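Local structure of aspartate semialdehyde dehydrogenase (Francisella tularensis subsp. tularensis, 4WOJ) at residues D62-D67 with T84-H89; Q278-K283 with C346-D351. The protein probably catalyses the NADPH-dependent reductive dephosphorylation of L-aspartyl-4-phosphate to L-aspartate semialdehyde, a step on the way to lysine, methionine and threonine. All blocks are in the same frame, centred on the assembly; numbering follows the deposited sequence.

Interaction 1. Residues D62-D67 with T84-H89; sequences DAYSID and TKEIHH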
# COMPACT_ATOMS: atom_id res chain seq x y z
N ASP B 62 -38.08 12.15 -12.82
CA ASP B 62 -37.52 10.97 -13.51
C ASP B 62 -36.14 11.27 -14.12
O ASP B 62 -36.00 12.18 -14.95
CB ASP B 62 -38.52 10.51 -14.58
CG ASP B 62 -38.09 9.23 -15.34
OD1 ASP B 62 -37.08 8.56 -14.99
OD2 ASP B 62 -38.81 8.90 -16.30
N ALA B 63 -35.15 10.49 -13.70
CA ALA B 63 -33.76 10.64 -14.18
C ALA B 63 -33.67 10.51 -15.69
O ALA B 63 -32.94 11.25 -16.34
CB ALA B 63 -32.86 9.62 -13.50
N TYR B 64 -34.45 9.59 -16.23
CA TYR B 64 -34.45 9.27 -17.67
C TYR B 64 -35.43 10.09 -18.49
O TYR B 64 -35.43 10.02 -19.73
CB TYR B 64 -34.67 7.78 -17.88
CG TYR B 64 -33.51 6.97 -17.35
CD1 TYR B 64 -32.33 6.85 -18.09
CD2 TYR B 64 -33.57 6.39 -16.09
CE1 TYR B 64 -31.25 6.15 -17.58
CE2 TYR B 64 -32.50 5.68 -15.59
CZ TYR B 64 -31.34 5.56 -16.33
OH TYR B 64 -30.28 4.85 -15.80
N SER B 65 -36.28 10.87 -17.84
CA SER B 65 -37.17 11.74 -18.60
C SER B 65 -36.36 12.88 -19.14
O SER B 65 -35.82 13.69 -18.37
CB SER B 65 -38.32 12.30 -17.77
OG SER B 65 -38.82 13.47 -18.38
N ILE B 66 -36.31 12.96 -20.46
CA ILE B 66 -35.53 13.97 -21.18
C ILE B 66 -36.17 15.36 -21.15
O ILE B 66 -35.49 16.37 -21.35
CB ILE B 66 -35.33 13.55 -22.65
CG1 ILE B 66 -34.61 12.20 -22.72
CG2 ILE B 66 -34.59 14.62 -23.44
CD1 ILE B 66 -33.22 12.19 -22.10
N ASP B 67 -37.47 15.41 -20.92
CA ASP B 67 -38.18 16.69 -20.91
C ASP B 67 -37.90 17.40 -19.60
O ASP B 67 -37.61 18.58 -19.59
CB ASP B 67 -39.69 16.51 -21.09
CG ASP B 67 -40.12 16.55 -22.54
OD1 ASP B 67 -39.39 16.00 -23.40
OD2 ASP B 67 -41.20 17.13 -22.82
N THR B 84 -24.34 8.62 -17.81
CA THR B 84 -23.89 9.73 -18.64
C THR B 84 -23.94 9.32 -20.09
O THR B 84 -24.26 10.11 -20.97
CB THR B 84 -22.47 10.17 -18.29
OG1 THR B 84 -22.40 10.47 -16.89
CG2 THR B 84 -22.06 11.39 -19.10
N LYS B 85 -23.62 8.06 -20.34
CA LYS B 85 -23.64 7.50 -21.68
C LYS B 85 -25.01 7.40 -22.29
O LYS B 85 -25.20 7.70 -23.47
CB LYS B 85 -22.98 6.14 -21.69
CG LYS B 85 -21.59 6.22 -22.27
CD LYS B 85 -21.09 4.83 -22.62
CE LYS B 85 -20.03 4.38 -21.62
NZ LYS B 85 -20.26 2.98 -21.18
N GLU B 86 -25.97 7.00 -21.48
CA GLU B 86 -27.33 6.91 -21.96
C GLU B 86 -27.85 8.30 -22.30
O GLU B 86 -28.52 8.50 -23.30
CB GLU B 86 -28.20 6.30 -20.86
CG GLU B 86 -29.71 6.43 -21.05
CD GLU B 86 -30.34 5.14 -21.51
OE1 GLU B 86 -29.93 4.07 -20.99
OE2 GLU B 86 -31.22 5.19 -22.39
N ILE B 87 -27.52 9.26 -21.47
CA ILE B 87 -28.38 10.43 -21.37
C ILE B 87 -27.81 11.75 -21.77
O ILE B 87 -28.57 12.61 -22.20
CB ILE B 87 -28.94 10.59 -19.95
CG1 ILE B 87 -30.23 9.82 -19.86
CG2 ILE B 87 -29.24 12.05 -19.64
CD1 ILE B 87 -30.53 9.31 -18.49
N HIS B 88 -26.52 11.93 -21.58
CA HIS B 88 -25.94 13.23 -21.86
C HIS B 88 -26.09 13.59 -23.34
O HIS B 88 -26.44 14.72 -23.66
CB HIS B 88 -24.48 13.25 -21.40
CG HIS B 88 -23.73 14.46 -21.84
ND1 HIS B 88 -22.98 14.48 -22.99
CD2 HIS B 88 -23.61 15.69 -21.28
CE1 HIS B 88 -22.43 15.68 -23.13
NE2 HIS B 88 -22.80 16.43 -22.11
N HIS B 89 -25.86 12.62 -24.23
CA HIS B 89 -25.93 12.88 -25.67
C HIS B 89 -27.36 13.20 -26.13
O HIS B 89 -27.55 14.09 -26.97
CB HIS B 89 -25.34 11.72 -26.48
CG HIS B 89 -26.16 10.46 -26.41
ND1 HIS B 89 -26.10 9.60 -25.34
CD2 HIS B 89 -27.05 9.94 -27.28
CE1 HIS B 89 -26.92 8.58 -25.56
NE2 HIS B 89 -27.51 8.76 -26.73

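Interaction 2. Residues Q278-K283 with C346-D351; sequences QALTVK and CFTVGD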
# COMPACT_ATOMS: atom_id res chain seq x y z
N GLN B 278 -1.07 7.54 -0.78
CA GLN B 278 -0.14 7.60 -1.91
C GLN B 278 1.25 7.91 -1.42
O GLN B 278 1.45 8.93 -0.79
CB GLN B 278 -0.55 8.74 -2.88
CG GLN B 278 -1.69 8.40 -3.80
CD GLN B 278 -2.04 9.46 -4.80
OE1 GLN B 278 -2.88 10.30 -4.55
NE2 GLN B 278 -1.47 9.36 -5.99
N ALA B 279 2.18 7.03 -1.78
CA ALA B 279 3.60 7.29 -1.71
C ALA B 279 4.11 7.93 -3.03
O ALA B 279 4.03 7.35 -4.09
CB ALA B 279 4.34 6.01 -1.43
N LEU B 280 4.66 9.12 -2.92
CA LEU B 280 5.04 9.88 -4.05
C LEU B 280 6.53 9.95 -4.09
O LEU B 280 7.18 10.11 -3.07
CB LEU B 280 4.46 11.28 -4.01
CG LEU B 280 2.95 11.38 -3.98
CD1 LEU B 280 2.60 12.84 -4.16
CD2 LEU B 280 2.24 10.57 -5.04
N THR B 281 7.07 9.79 -5.29
CA THR B 281 8.48 10.06 -5.55
C THR B 281 8.51 11.06 -6.67
O THR B 281 8.05 10.79 -7.77
CB THR B 281 9.23 8.78 -5.89
OG1 THR B 281 9.06 7.83 -4.82
CG2 THR B 281 10.71 9.04 -6.07
N VAL B 282 8.96 12.26 -6.34
CA VAL B 282 8.79 13.41 -7.23
C VAL B 282 10.16 13.90 -7.66
O VAL B 282 11.02 14.16 -6.79
CB VAL B 282 8.07 14.57 -6.55
CG1 VAL B 282 7.79 15.66 -7.55
CG2 VAL B 282 6.75 14.10 -5.93
N LYS B 283 10.37 14.00 -8.98
CA LYS B 283 11.61 14.57 -9.52
C LYS B 283 11.32 16.03 -9.82
O LYS B 283 10.34 16.34 -10.47
CB LYS B 283 12.04 13.87 -10.78
CG LYS B 283 13.36 14.39 -11.32
CD LYS B 283 13.75 13.68 -12.60
CE LYS B 283 15.21 13.86 -12.90
NZ LYS B 283 16.04 12.98 -12.03
N CYS B 346 7.57 11.66 -0.37
CA CYS B 346 6.59 12.01 0.62
C CYS B 346 5.49 11.01 0.51
O CYS B 346 5.52 10.21 -0.40
CB CYS B 346 6.04 13.42 0.44
SG CYS B 346 5.29 13.76 -1.15
N PHE B 347 4.58 11.03 1.48
CA PHE B 347 3.40 10.16 1.57
C PHE B 347 2.21 11.03 1.90
O PHE B 347 2.29 11.82 2.80
CB PHE B 347 3.57 9.12 2.69
CG PHE B 347 2.57 7.99 2.66
CD1 PHE B 347 2.76 6.90 1.85
CD2 PHE B 347 1.46 7.98 3.52
CE1 PHE B 347 1.85 5.85 1.84
CE2 PHE B 347 0.55 6.94 3.53
CZ PHE B 347 0.74 5.87 2.68
N THR B 348 1.11 10.86 1.19
CA THR B 348 -0.08 11.67 1.40
C THR B 348 -1.32 10.84 1.53
O THR B 348 -1.38 9.71 1.06
CB THR B 348 -0.29 12.74 0.27
OG1 THR B 348 -1.53 13.42 0.52
CG2 THR B 348 -0.31 12.13 -1.09
N VAL B 349 -2.30 11.41 2.20
CA VAL B 349 -3.56 10.76 2.44
C VAL B 349 -4.68 11.80 2.33
O VAL B 349 -4.56 12.90 2.89
CB VAL B 349 -3.64 10.19 3.85
CG1 VAL B 349 -4.96 9.44 4.08
CG2 VAL B 349 -2.46 9.27 4.13
N GLY B 350 -5.75 11.45 1.62
CA GLY B 350 -6.97 12.27 1.57
C GLY B 350 -8.20 11.47 1.30
O GLY B 350 -8.13 10.30 0.94
N ASP B 351 -9.36 12.10 1.50
CA ASP B 351 -10.64 11.41 1.52
C ASP B 351 -11.22 11.25 0.14
O ASP B 351 -11.47 12.24 -0.54
CB ASP B 351 -11.65 12.19 2.35
CG ASP B 351 -12.95 11.44 2.54
OD1 ASP B 351 -13.83 11.49 1.65
OD2 ASP B 351 -13.05 10.73 3.55

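Interaction 1. Residues D62-D67 with T84-H89
At the outer side of the Rossmann-type NAD-binding domain, the turn leaving edge strand 61-62 packs on helix 81-93: Y64 meets I87 and E86, and I66 meets I87. Buried I87 is central; its side chain and that of Y64 cross at about a right angle, and I87 CD1 lies 3.8 Å from A63 O. The branched isoleucine and the long, flat tyrosine suit this apolar seam. I66 CD1 approaches I87 CG1 at 4.4 Å, a loose apolar touch, while I66 also rests on K90 and L91. With CG anti to the backbone N (chi1 166°), E86 brings the aliphatic part of its chain to the ring edge: E86 CG lies near the ring plane, 3.8 Å from Y64 CE1, and the carboxylate stands 83° from the ring. An Asx turn shapes the backbone at Y64, since D62 OD1 accepts from Y64 N (3.1 Å), the donor above the carboxylate plane. S65 OG caps helix 66-70 by holding Q68 N. No hydrogen bond links the two segments, so apolar contact joins them; the Asx turn and S65 cap order the turn internally, and Y83, edge-to-face with Y64, adds a polar tie from helix 81-93 through OH to A63 O.

Interaction 2. Residues Q278-K283 with C346-D351
Q278 and T348 form an antiparallel hydrogen-bonded pair: Q278 N gives to T348 O at 2.9 Å, and T348 N gives to Q278 O at 2.8 Å, the second bond much the straighter (167° against 141° at the hydrogen). Two residues along, L280 and C346 repeat the pattern, with L280 N to C346 O at 2.9 Å and C346 N to L280 O at 3.1 Å. Between them A279 and F347 make a non-hydrogen-bonded pair, where F347 CA-H points at Q278 O. With CG anti to the backbone N (chi1 -167°), the F347 ring is carried across toward strand 278-283, where Q278 O lies over one face and A279 CB sits 3.7 Å from F347 CD1. Alanine is small enough to let the broad ring lie so close.

On the other face of the sheet T348 CG2 meets Q278 CB at 3.8 Å, and C346 SG, a compact and weakly polar group, lies 3.9 Å from L280 CB. The polar ends find partners outside the two segments: Q278 NE2 bonds S164 OG and T348 OG1 bonds A330 O, which suits two buried polar residues.

In the dimerisation domain these are central strands of the mixed sheet, 275-284 lying between 159-167 and 343-351. Helix 141-149 packs on the face carrying Q278, L280 and T348, through T142, M146 and A149. A279 and F347 instead face I266 of the second subunit, and F347 also meets Y167 of the same chain edge-to-face, while strand 329-336 flanks C346 and T348.

Interactions 1 and 2 lie on opposite sides of the chain's centre, one in each domain, with their centres 38 Å and their nearest atoms about 20 Å apart. Interaction 1 joins the turn after edge strand 61-62 to helix 81-93, away from the predicted catalytic residues. Interaction 2 lies beside them: the side chain of Q278 is about 5 Å from that of H276, the probable proton acceptor, and about 8 Å from that of C141, the probable acyl-thioester nucleophile; that of T348 is about 12 Å from the bound sodium ion. Its opposite sheet face meets the second subunit, so this strand pair stands between the predicted catalytic residues and the dimer interface, which interaction 1 does not touch.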